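PDB 6X3B: GDP-6-deoxy-D-mannose reductase from Pseudomonas aeruginosa, which probably reduces GDP-4-dehydro-6-deoxy-D-mannose to GDP-rhamnose with NADPH, a step in the biosynthesis of lipopolysaccharide O-antigen. Local coordinates for residues F179-P184 with L223-V228; Y232-S237 with T298-E303; I259-D264 with T305-L310. All blocks are in the same frame, centred on the assembly; numbering follows the deposited sequence.

Interaction 1: residues F179-P184 with L223-V228; sequences FNHIGP and LDVQDV. With NDP (NADPH dihydro-nicotinamide-adenine-dinucleotide phosphate), chain E.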
loop_
_atom_site.group_PDB
_atom_site.type_symbol
_atom_site.label_atom_id
_atom_site.label_comp_id
_atom_site.label_asym_id
_atom_site.label_seq_id
_atom_site.Cartn_x
_atom_site.Cartn_y
_atom_site.Cartn_z
ATOM N N PHE A 179 16.203 -4.212 -7.017
ATOM C CA PHE A 179 16.010 -3.769 -8.389
ATOM C C PHE A 179 16.299 -4.960 -9.310
ATOM O O PHE A 179 16.026 -6.102 -8.925
ATOM C CB PHE A 179 16.864 -2.516 -8.651
ATOM C CG PHE A 179 16.303 -1.254 -7.978
ATOM C CD1 PHE A 179 16.079 -1.223 -6.608
ATOM C CD2 PHE A 179 15.970 -0.129 -8.724
ATOM C CE1 PHE A 179 15.562 -0.080 -5.977
ATOM C CE2 PHE A 179 15.462 1.016 -8.110
ATOM C CZ PHE A 179 15.248 1.038 -6.731
ATOM N N ASN A 180 16.747 -4.693 -10.535
ATOM C CA ASN A 180 16.929 -5.767 -11.550
ATOM C C ASN A 180 17.871 -6.878 -11.066
ATOM O O ASN A 180 18.927 -6.562 -10.507
ATOM C CB ASN A 180 17.292 -5.201 -12.922
ATOM C CG ASN A 180 16.128 -4.472 -13.557
ATOM O OD1 ASN A 180 15.762 -3.389 -13.119
ATOM N ND2 ASN A 180 15.534 -5.068 -14.577
ATOM N N HIS A 181 17.515 -8.117 -11.290
ATOM C CA HIS A 181 18.297 -9.328 -10.929
ATOM C C HIS A 181 18.871 -9.953 -12.201
ATOM O O HIS A 181 18.210 -9.879 -13.245
ATOM C CB HIS A 181 17.384 -10.442 -10.395
ATOM C CG HIS A 181 16.825 -10.268 -9.025
ATOM N ND1 HIS A 181 16.258 -9.095 -8.601
ATOM C CD2 HIS A 181 16.677 -11.142 -8.009
ATOM C CE1 HIS A 181 15.815 -9.236 -7.372
ATOM N NE2 HIS A 181 16.058 -10.484 -6.990
ATOM N N ILE A 182 20.002 -10.584 -12.116
ATOM C CA ILE A 182 20.604 -11.347 -13.244
ATOM C C ILE A 182 21.011 -12.711 -12.680
ATOM O O ILE A 182 21.715 -12.732 -11.661
ATOM C CB ILE A 182 21.809 -10.627 -13.876
ATOM C CG1 ILE A 182 21.439 -9.254 -14.439
ATOM C CG2 ILE A 182 22.439 -11.507 -14.942
ATOM C CD1 ILE A 182 22.599 -8.530 -15.075
ATOM N N GLY A 183 20.535 -13.799 -13.283
ATOM C CA GLY A 183 20.936 -15.106 -12.817
ATOM C C GLY A 183 20.346 -16.232 -13.640
ATOM O O GLY A 183 19.361 -16.064 -14.361
ATOM N N PRO A 184 20.967 -17.407 -13.569
ATOM C CA PRO A 184 20.346 -18.602 -14.154
ATOM C C PRO A 184 18.966 -18.832 -13.557
ATOM O O PRO A 184 18.784 -18.772 -12.338
ATOM C CB PRO A 184 21.319 -19.727 -13.780
ATOM C CG PRO A 184 22.624 -19.048 -13.552
ATOM C CD PRO A 184 22.304 -17.669 -13.020
ATOM N N LEU A 223 21.810 -6.319 -10.352
ATOM C CA LEU A 223 22.652 -7.098 -9.452
ATOM C C LEU A 223 22.618 -8.569 -9.847
ATOM O O LEU A 223 21.577 -9.089 -10.262
ATOM C CB LEU A 223 22.181 -6.982 -7.991
ATOM C CG LEU A 223 22.417 -5.666 -7.253
ATOM C CD1 LEU A 223 21.654 -5.686 -5.935
ATOM C CD2 LEU A 223 23.910 -5.476 -7.014
ATOM N N ASP A 224 23.747 -9.256 -9.680
ATOM C CA ASP A 224 23.705 -10.711 -9.697
ATOM C C ASP A 224 22.809 -11.209 -8.574
ATOM O O ASP A 224 22.792 -10.640 -7.478
ATOM C CB ASP A 224 25.107 -11.313 -9.520
ATOM C CG ASP A 224 25.142 -12.790 -9.887
ATOM O OD1 ASP A 224 24.850 -13.644 -9.022
ATOM O OD2 ASP A 224 25.430 -13.085 -11.057
ATOM N N VAL A 225 22.074 -12.295 -8.838
ATOM C CA VAL A 225 21.188 -12.858 -7.819
ATOM C C VAL A 225 21.950 -13.192 -6.539
ATOM O O VAL A 225 21.391 -13.122 -5.440
ATOM C CB VAL A 225 20.449 -14.092 -8.385
ATOM C CG1 VAL A 225 21.436 -15.177 -8.806
ATOM C CG2 VAL A 225 19.415 -14.628 -7.388
ATOM N N GLN A 226 23.230 -13.554 -6.652
ATOM C CA GLN A 226 24.000 -13.868 -5.451
ATOM C C GLN A 226 24.265 -12.626 -4.601
ATOM O O GLN A 226 24.315 -12.716 -3.365
ATOM C CB GLN A 226 25.323 -14.535 -5.822
ATOM C CG GLN A 226 26.164 -14.859 -4.586
ATOM C CD GLN A 226 27.456 -15.571 -4.915
ATOM O OE1 GLN A 226 27.448 -16.630 -5.546
ATOM N NE2 GLN A 226 28.580 -14.997 -4.483
ATOM N N ASP A 227 24.450 -11.465 -5.233
ATOM C CA ASP A 227 24.599 -10.241 -4.447
ATOM C C ASP A 227 23.276 -9.850 -3.806
ATOM O O ASP A 227 23.256 -9.338 -2.677
ATOM C CB ASP A 227 25.139 -9.106 -5.316
ATOM C CG ASP A 227 26.639 -9.213 -5.539
ATOM O OD1 ASP A 227 27.338 -9.740 -4.645
ATOM O OD2 ASP A 227 27.118 -8.783 -6.604
ATOM N N VAL A 228 22.160 -10.106 -4.504
ATOM C CA VAL A 228 20.843 -9.872 -3.921
ATOM C C VAL A 228 20.645 -10.754 -2.696
ATOM O O VAL A 228 20.195 -10.288 -1.645
ATOM C CB VAL A 228 19.741 -10.110 -4.967
ATOM C CG1 VAL A 228 18.374 -9.963 -4.321
ATOM C CG2 VAL A 228 19.896 -9.151 -6.133
HETATM P PA NDP E . 9.258 -16.854 -8.965
HETATM O O1A NDP E . 7.985 -16.500 -9.656
HETATM O O2A NDP E . 10.365 -17.446 -9.770
HETATM O O5B NDP E . 8.941 -17.808 -7.718
HETATM C C5B NDP E . 7.709 -17.616 -6.983
HETATM C C4B NDP E . 7.634 -18.637 -5.875
HETATM O O4B NDP E . 6.412 -18.434 -5.119
HETATM C C3B NDP E . 7.619 -20.108 -6.316
HETATM O O3B NDP E . 8.430 -20.904 -5.460
HETATM C C2B NDP E . 6.143 -20.476 -6.219
HETATM O O2B NDP E . 5.989 -21.869 -5.961
HETATM C C1B NDP E . 5.726 -19.658 -5.005
HETATM N N9A NDP E . 4.296 -19.391 -4.937
HETATM C C8A NDP E . 3.539 -18.710 -5.856
HETATM N N7A NDP E . 2.274 -18.632 -5.531
HETATM C C5A NDP E . 2.189 -19.305 -4.321
HETATM C C6A NDP E . 1.112 -19.575 -3.456
HETATM N N6A NDP E . -0.124 -19.166 -3.729
HETATM N N1A NDP E . 1.363 -20.275 -2.325
HETATM C C2A NDP E . 2.621 -20.668 -2.094
HETATM N N3A NDP E . 3.712 -20.474 -2.829
HETATM C C4A NDP E . 3.429 -19.778 -3.943
HETATM O O3 NDP E . 9.821 -15.553 -8.220
HETATM P PN NDP E . 11.307 -14.963 -8.131
HETATM O O1N NDP E . 12.167 -15.952 -7.418
HETATM O O2N NDP E . 11.721 -14.513 -9.491
HETATM O O5D NDP E . 11.079 -13.683 -7.194
HETATM C C5D NDP E . 11.307 -13.812 -5.771
HETATM C C4D NDP E . 10.838 -12.554 -5.083
HETATM O O4D NDP E . 11.610 -11.430 -5.576
HETATM C C3D NDP E . 9.363 -12.185 -5.302
HETATM O O3D NDP E . 8.786 -11.653 -4.118
HETATM C C2D NDP E . 9.458 -11.149 -6.419
HETATM O O2D NDP E . 8.352 -10.260 -6.444
HETATM C C1D NDP E . 10.754 -10.428 -6.068
HETATM N N1N NDP E . 11.394 -9.792 -7.257
HETATM C C2N NDP E . 12.006 -10.549 -8.219
HETATM C C3N NDP E . 12.727 -9.980 -9.233
HETATM C C7N NDP E . 13.134 -10.838 -10.369
HETATM O O7N NDP E . 13.713 -10.337 -11.338
HETATM N N7N NDP E . 12.861 -12.133 -10.306
HETATM C C4N NDP E . 13.063 -8.531 -9.136
HETATM C C5N NDP E . 12.309 -7.812 -8.096
HETATM C C6N NDP E . 11.377 -8.426 -7.404
HETATM P P2B NDP E . 5.212 -22.608 -7.169
HETATM O O1X NDP E . 5.117 -24.063 -6.763
HETATM O O2X NDP E . 3.850 -21.958 -7.289
HETATM O O3X NDP E . 6.049 -22.415 -8.416
#

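Interaction 2: residues Y232-S237 with T298-E303; sequences YLRLLS and TGWKPE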
loop_
_atom_site.group_PDB
_atom_site.type_symbol
_atom_site.label_atom_id
_atom_site.label_comp_id
_atom_site.label_asym_id
_atom_site.label_seq_id
_atom_site.Cartn_x
_atom_site.Cartn_y
_atom_site.Cartn_z
ATOM N N TYR A 232 20.065 -9.866 1.443
ATOM C CA TYR A 232 18.960 -10.299 2.309
ATOM C C TYR A 232 19.480 -10.896 3.608
ATOM O O TYR A 232 18.926 -10.648 4.692
ATOM C CB TYR A 232 18.064 -11.338 1.610
ATOM C CG TYR A 232 17.336 -10.852 0.375
ATOM C CD1 TYR A 232 17.285 -9.495 0.047
ATOM C CD2 TYR A 232 16.712 -11.765 -0.470
ATOM C CE1 TYR A 232 16.633 -9.059 -1.113
ATOM C CE2 TYR A 232 16.048 -11.357 -1.621
ATOM C CZ TYR A 232 16.005 -10.003 -1.943
ATOM O OH TYR A 232 15.352 -9.569 -3.083
ATOM N N LEU A 233 20.529 -11.714 3.520
ATOM C CA LEU A 233 21.076 -12.328 4.735
ATOM C C LEU A 233 21.717 -11.285 5.648
ATOM O O LEU A 233 21.642 -11.397 6.883
ATOM C CB LEU A 233 22.088 -13.410 4.353
ATOM C CG LEU A 233 21.491 -14.621 3.607
ATOM C CD1 LEU A 233 22.601 -15.607 3.232
ATOM C CD2 LEU A 233 20.399 -15.320 4.439
ATOM N N ARG A 234 22.376 -10.279 5.069
ATOM C CA ARG A 234 22.955 -9.217 5.905
ATOM C C ARG A 234 21.873 -8.339 6.524
ATOM O O ARG A 234 22.047 -7.819 7.639
ATOM C CB ARG A 234 23.924 -8.375 5.085
ATOM C CG ARG A 234 25.120 -9.179 4.585
ATOM C CD ARG A 234 26.255 -8.284 4.175
ATOM N NE ARG A 234 26.979 -7.828 5.344
ATOM C CZ ARG A 234 27.992 -8.485 5.895
ATOM N NH1 ARG A 234 28.399 -9.632 5.368
ATOM N NH2 ARG A 234 28.585 -7.998 6.978
ATOM N N LEU A 235 20.737 -8.198 5.838
ATOM C CA LEU A 235 19.603 -7.514 6.443
ATOM C C LEU A 235 19.080 -8.288 7.648
ATOM O O LEU A 235 18.785 -7.692 8.697
ATOM C CB LEU A 235 18.505 -7.301 5.400
ATOM C CG LEU A 235 18.748 -6.109 4.478
ATOM C CD1 LEU A 235 17.707 -6.077 3.345
ATOM C CD2 LEU A 235 18.726 -4.824 5.288
ATOM N N LEU A 236 18.935 -9.618 7.512
ATOM C CA LEU A 236 18.540 -10.435 8.659
ATOM C C LEU A 236 19.499 -10.230 9.823
ATOM O O LEU A 236 19.076 -10.186 10.982
ATOM C CB LEU A 236 18.523 -11.918 8.293
ATOM C CG LEU A 236 17.512 -12.387 7.241
ATOM C CD1 LEU A 236 17.626 -13.907 7.093
ATOM C CD2 LEU A 236 16.096 -12.017 7.662
ATOM N N SER A 237 20.796 -10.128 9.529
ATOM C CA SER A 237 21.775 -9.983 10.606
ATOM C C SER A 237 21.805 -8.573 11.182
ATOM O O SER A 237 22.057 -8.413 12.380
ATOM C CB SER A 237 23.179 -10.339 10.119
ATOM O OG SER A 237 23.285 -11.718 9.838
ATOM N N THR A 298 24.299 -2.422 7.162
ATOM C CA THR A 298 24.693 -3.822 7.129
ATOM C C THR A 298 26.131 -4.069 6.729
ATOM O O THR A 298 26.622 -5.175 6.962
ATOM C CB THR A 298 23.804 -4.620 6.155
ATOM O OG1 THR A 298 24.173 -4.295 4.802
ATOM C CG2 THR A 298 22.329 -4.297 6.382
ATOM N N GLY A 299 26.802 -3.104 6.102
ATOM C CA GLY A 299 28.109 -3.331 5.526
ATOM C C GLY A 299 28.095 -3.935 4.138
ATOM O O GLY A 299 29.158 -4.003 3.500
ATOM N N TRP A 300 26.914 -4.354 3.679
ATOM C CA TRP A 300 26.748 -5.008 2.355
ATOM C C TRP A 300 27.335 -4.162 1.219
ATOM O O TRP A 300 27.157 -2.933 1.228
ATOM C CB TRP A 300 25.270 -5.330 2.092
ATOM C CG TRP A 300 25.001 -5.952 0.756
ATOM C CD1 TRP A 300 24.954 -7.282 0.462
ATOM C CD2 TRP A 300 24.773 -5.263 -0.485
ATOM N NE1 TRP A 300 24.695 -7.468 -0.869
ATOM C CE2 TRP A 300 24.579 -6.248 -1.476
ATOM C CE3 TRP A 300 24.697 -3.917 -0.855
ATOM C CZ2 TRP A 300 24.316 -5.925 -2.805
ATOM C CZ3 TRP A 300 24.439 -3.600 -2.169
ATOM C CH2 TRP A 300 24.251 -4.591 -3.129
ATOM N N LYS A 301 28.000 -4.832 0.278
ATOM C CA LYS A 301 28.558 -4.216 -0.949
ATOM C C LYS A 301 28.425 -5.246 -2.077
ATOM O O LYS A 301 28.518 -6.443 -1.780
ATOM C CB LYS A 301 30.021 -3.819 -0.739
ATOM C CG LYS A 301 30.682 -3.109 -1.912
ATOM C CD LYS A 301 32.114 -2.695 -1.636
ATOM C CE LYS A 301 32.780 -2.009 -2.811
ATOM N NZ LYS A 301 34.178 -1.617 -2.508
ATOM N N PRO A 302 28.138 -4.850 -3.335
ATOM C CA PRO A 302 28.063 -5.809 -4.438
ATOM C C PRO A 302 29.467 -6.385 -4.663
ATOM O O PRO A 302 30.415 -5.641 -4.577
ATOM C CB PRO A 302 27.655 -4.961 -5.650
ATOM C CG PRO A 302 27.072 -3.705 -5.053
ATOM C CD PRO A 302 27.820 -3.492 -3.756
ATOM N N GLU A 303 29.552 -7.688 -4.939
ATOM C CA GLU A 303 30.826 -8.356 -5.156
ATOM C C GLU A 303 30.984 -9.014 -6.523
ATOM O O GLU A 303 32.122 -9.302 -6.913
ATOM C CB GLU A 303 31.052 -9.439 -4.087
ATOM C CG GLU A 303 31.220 -8.898 -2.670
ATOM C CD GLU A 303 32.641 -8.515 -2.365
ATOM O OE1 GLU A 303 33.027 -7.367 -2.681
ATOM O OE2 GLU A 303 33.375 -9.369 -1.825
#

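Interaction 3: residues I259-D264 with T305-L310; sequences IELLAD and TIKQSL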
loop_
_atom_site.group_PDB
_atom_site.type_symbol
_atom_site.label_atom_id
_atom_site.label_comp_id
_atom_site.label_asym_id
_atom_site.label_seq_id
_atom_site.Cartn_x
_atom_site.Cartn_y
_atom_site.Cartn_z
ATOM N N ILE A 259 23.867 -6.447 -23.920
ATOM C CA ILE A 259 23.735 -7.399 -25.027
ATOM C C ILE A 259 25.055 -7.541 -25.776
ATOM O O ILE A 259 25.466 -8.653 -26.138
ATOM C CB ILE A 259 22.601 -6.979 -25.977
ATOM C CG1 ILE A 259 21.240 -7.190 -25.321
ATOM C CG2 ILE A 259 22.662 -7.779 -27.284
ATOM C CD1 ILE A 259 20.105 -6.500 -26.094
ATOM N N GLU A 260 25.734 -6.419 -26.028
ATOM C CA GLU A 260 27.034 -6.471 -26.683
ATOM C C GLU A 260 28.045 -7.261 -25.854
ATOM O O GLU A 260 28.834 -8.037 -26.407
ATOM C CB GLU A 260 27.539 -5.056 -26.956
ATOM C CG GLU A 260 26.827 -4.402 -28.161
ATOM C CD GLU A 260 27.143 -2.931 -28.296
ATOM O OE1 GLU A 260 27.838 -2.547 -29.270
ATOM O OE2 GLU A 260 26.698 -2.155 -27.421
ATOM N N LEU A 261 28.033 -7.084 -24.527
ATOM C CA LEU A 261 28.951 -7.842 -23.681
ATOM C C LEU A 261 28.611 -9.329 -23.684
ATOM O O LEU A 261 29.512 -10.172 -23.639
ATOM C CB LEU A 261 28.952 -7.280 -22.255
ATOM C CG LEU A 261 29.932 -7.909 -21.254
ATOM C CD1 LEU A 261 31.353 -7.854 -21.794
ATOM C CD2 LEU A 261 29.854 -7.203 -19.888
ATOM N N LEU A 262 27.323 -9.677 -23.750
ATOM C CA LEU A 262 26.955 -11.083 -23.892
ATOM C C LEU A 262 27.538 -11.677 -25.174
ATOM O O LEU A 262 28.137 -12.754 -25.154
ATOM C CB LEU A 262 25.436 -11.242 -23.878
ATOM C CG LEU A 262 24.702 -11.297 -22.533
ATOM C CD1 LEU A 262 23.196 -11.175 -22.798
ATOM C CD2 LEU A 262 25.003 -12.575 -21.773
ATOM N N ALA A 263 27.345 -10.992 -26.308
ATOM C CA ALA A 263 27.913 -11.447 -27.575
ATOM C C ALA A 263 29.424 -11.598 -27.483
ATOM O O ALA A 263 29.987 -12.585 -27.971
ATOM C CB ALA A 263 27.546 -10.473 -28.697
ATOM N N ASP A 264 30.097 -10.628 -26.858
ATOM C CA ASP A 264 31.546 -10.701 -26.704
ATOM C C ASP A 264 31.948 -11.922 -25.882
ATOM O O ASP A 264 32.858 -12.672 -26.259
ATOM C CB ASP A 264 32.065 -9.408 -26.061
ATOM C CG ASP A 264 33.577 -9.270 -26.153
ATOM O OD1 ASP A 264 34.191 -9.959 -26.994
ATOM O OD2 ASP A 264 34.157 -8.476 -25.380
ATOM N N THR A 305 30.957 -9.137 -10.551
ATOM C CA THR A 305 31.013 -8.206 -11.673
ATOM C C THR A 305 29.943 -8.558 -12.702
ATOM O O THR A 305 29.493 -9.708 -12.809
ATOM C CB THR A 305 32.382 -8.219 -12.359
ATOM O OG1 THR A 305 32.613 -9.515 -12.937
ATOM C CG2 THR A 305 33.512 -7.874 -11.380
ATOM N N ILE A 306 29.572 -7.560 -13.506
ATOM C CA ILE A 306 28.571 -7.799 -14.538
ATOM C C ILE A 306 29.061 -8.860 -15.520
ATOM O O ILE A 306 28.305 -9.756 -15.914
ATOM C CB ILE A 306 28.192 -6.473 -15.235
ATOM C CG1 ILE A 306 27.118 -6.709 -16.298
ATOM C CG2 ILE A 306 29.410 -5.804 -15.851
ATOM C CD1 ILE A 306 25.969 -7.549 -15.816
ATOM N N LYS A 307 30.338 -8.811 -15.900
ATOM C CA LYS A 307 30.852 -9.820 -16.818
ATOM C C LYS A 307 30.682 -11.215 -16.238
ATOM O O LYS A 307 30.203 -12.119 -16.920
ATOM C CB LYS A 307 32.314 -9.543 -17.161
ATOM C CG LYS A 307 32.765 -10.240 -18.423
ATOM C CD LYS A 307 34.100 -9.720 -18.910
ATOM C CE LYS A 307 35.242 -10.551 -18.360
ATOM N NZ LYS A 307 36.518 -10.269 -19.088
ATOM N N GLN A 308 31.035 -11.409 -14.960
ATOM C CA GLN A 308 30.822 -12.731 -14.375
ATOM C C GLN A 308 29.343 -13.112 -14.391
ATOM O O GLN A 308 28.998 -14.273 -14.655
ATOM C CB GLN A 308 31.377 -12.807 -12.948
ATOM C CG GLN A 308 31.071 -14.146 -12.303
ATOM C CD GLN A 308 31.875 -14.419 -11.046
ATOM O OE1 GLN A 308 32.697 -13.604 -10.623
ATOM N NE2 GLN A 308 31.647 -15.584 -10.451
ATOM N N SER A 309 28.451 -12.152 -14.099
ATOM C CA SER A 309 27.021 -12.451 -14.095
ATOM C C SER A 309 26.545 -12.891 -15.468
ATOM O O SER A 309 25.740 -13.818 -15.587
ATOM C CB SER A 309 26.208 -11.221 -13.677
ATOM O OG SER A 309 26.452 -10.886 -12.332
ATOM N N LEU A 310 26.992 -12.200 -16.508
ATOM C CA LEU A 310 26.552 -12.522 -17.859
ATOM C C LEU A 310 27.145 -13.847 -18.338
ATOM O O LEU A 310 26.474 -14.631 -19.023
ATOM C CB LEU A 310 26.937 -11.384 -18.802
ATOM C CG LEU A 310 26.227 -10.051 -18.570
ATOM C CD1 LEU A 310 26.778 -8.987 -19.501
ATOM C CD2 LEU A 310 24.718 -10.206 -18.775
#

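Interaction 1: residues F179-P184 with L223-V228
N180 begins the pairing: its carbonyl O accepts the N-H of L223 (O to N, 2.9 Å), opening a parallel ladder that sets H181 beside L223 and I182 beside D224. H181 shares the L223 face of the sheet; with CG anti to the carbonyl carbon (chi1 -74°) its imidazole lies between the nicotinamide and V228. The nicotinamide covers one ring face near the rim, and ND1 of H181 lies 3.3 Å from NDP C4N, the hydride-bearing carbon of NADPH. Over the opposite face V228 CG2 sits 4.1 Å from the ring centroid and 7° off the normal, a CH-pi contact. An in-plane bond from H181 ND1 to F179 O, 3.0 Å, fixes the ring's rotation. I182 donates from N to L223 O and accepts at O from V225 N, both at 2.9 Å; the latter ties the strand to the first turn of the helix, which D224 OD1 caps through Q226 N. G183 CA ends the contact against V225 CG1, 4.0 Å away. Strands 172-182 and 219-224 are interior to the Rossmann-type sheet, and the contact runs on into helix 225-238; F33 and V34 of helix 33-44 touch H181, while helix 306-320 packs on I182 and binds D224 OD2 through S309 OG.

Interaction 2: residues Y232-S237 with T298-E303
The carbonyl O of T298 is gripped twice by the R234 guanidinium: NE donates to it at 3.1 Å with a fairly straight N-H...O angle of 164°, and NH2 adds a weak bond to the same O at 3.4 Å. The oxygen lies in the guanidinium plane, but NE stands well above the carbonyl plane. A bend at chi3 (79°) turns the end of the arginine chain to this atom. Since T298 closes helix 292-298, the cationic group probably also gains from the negative end of the helix dipole. G299 leaves the helical path with a positive phi of 84°. The next residue is tied back by an ST turn, W300 N to T298 OG1 at 3.0 Å, and that hydroxyl is bonded to L294 O as well. Apolar atoms fill in around the bonds: R234 CD approaches W300 CB at 3.7 Å, at the edge of the indole, R234 CB meets T298 CB at 3.9 Å, and T298 CG2 touches L235 CD2 at 3.8 Å. The contact thus fastens the end of helix 292-298 and the loop after it to the outer side of helix 225-238, where W300 also packs on S230 and A231, while Y232 and L235 face strand 172-182.

Interaction 3: residues I259-D264 with T305-L310
The helical segments 259-264 and 306-310, parts of helices 255-266 and 306-320, pass with axes 10.1 Å apart at a crossing angle of -65°, and the backbones come nearest where L262 meets L310, CA to CA 6.2 Å. L310 and L261 carry most of the contact. The L310 side chain points at the partner helix: its CD1 lies on L261 CD2 (3.6 Å), while its CD2 and CB lie against L262, CB being 3.7 Å from L262 CD2. L262 crosses L310 at about a right angle, and its CD2 also reaches to 3.7 Å from the carbonyl O of L310. L261 holds CG anti to its backbone N (chi1 -176°), which swings CG toward the other helix, where CD2 touches three residues, packing also on I306 CG2 at 4.3 Å and on the CA of K307 at 4.2 Å. The pair belongs to the smaller, C-terminal part of the fold, which in relatives of this epimerase/dehydratase family contributes to the substrate side of the cleft. Behind the contact, L262 rests on A195 and I199 of helix 191-203, and L310 on I192 of that helix, so three helices share one apolar seam. Toward the surface the K307 side chain leads away. The start of the second helix is capped by T305, whose OG1 accepts from Q308 N at 3.2 Å.

How the interactions relate
Interaction 1 is the innermost, its centre about 7 Å from the centre of the chain, and joins backbone ladder bonds to a histidine ring held between the nicotinamide and V228. Interaction 2, its centre about 14 Å from the chain centre, uses the same helix 225-238 further along and relies on an arginine gripping a helix-end carbonyl; the two meet directly, D227 O to W300 NE1 at 3.0 Å. Interaction 3, its centre about 20 Å from the chain centre and partly exposed, is apolar packing between helices, mostly leucine and isoleucine, with the backbone and CB of K307 at its rim. Its helix 306-320 nevertheless reaches interaction 1, where I182 CD1 touches I306 CD1 at 3.6 Å.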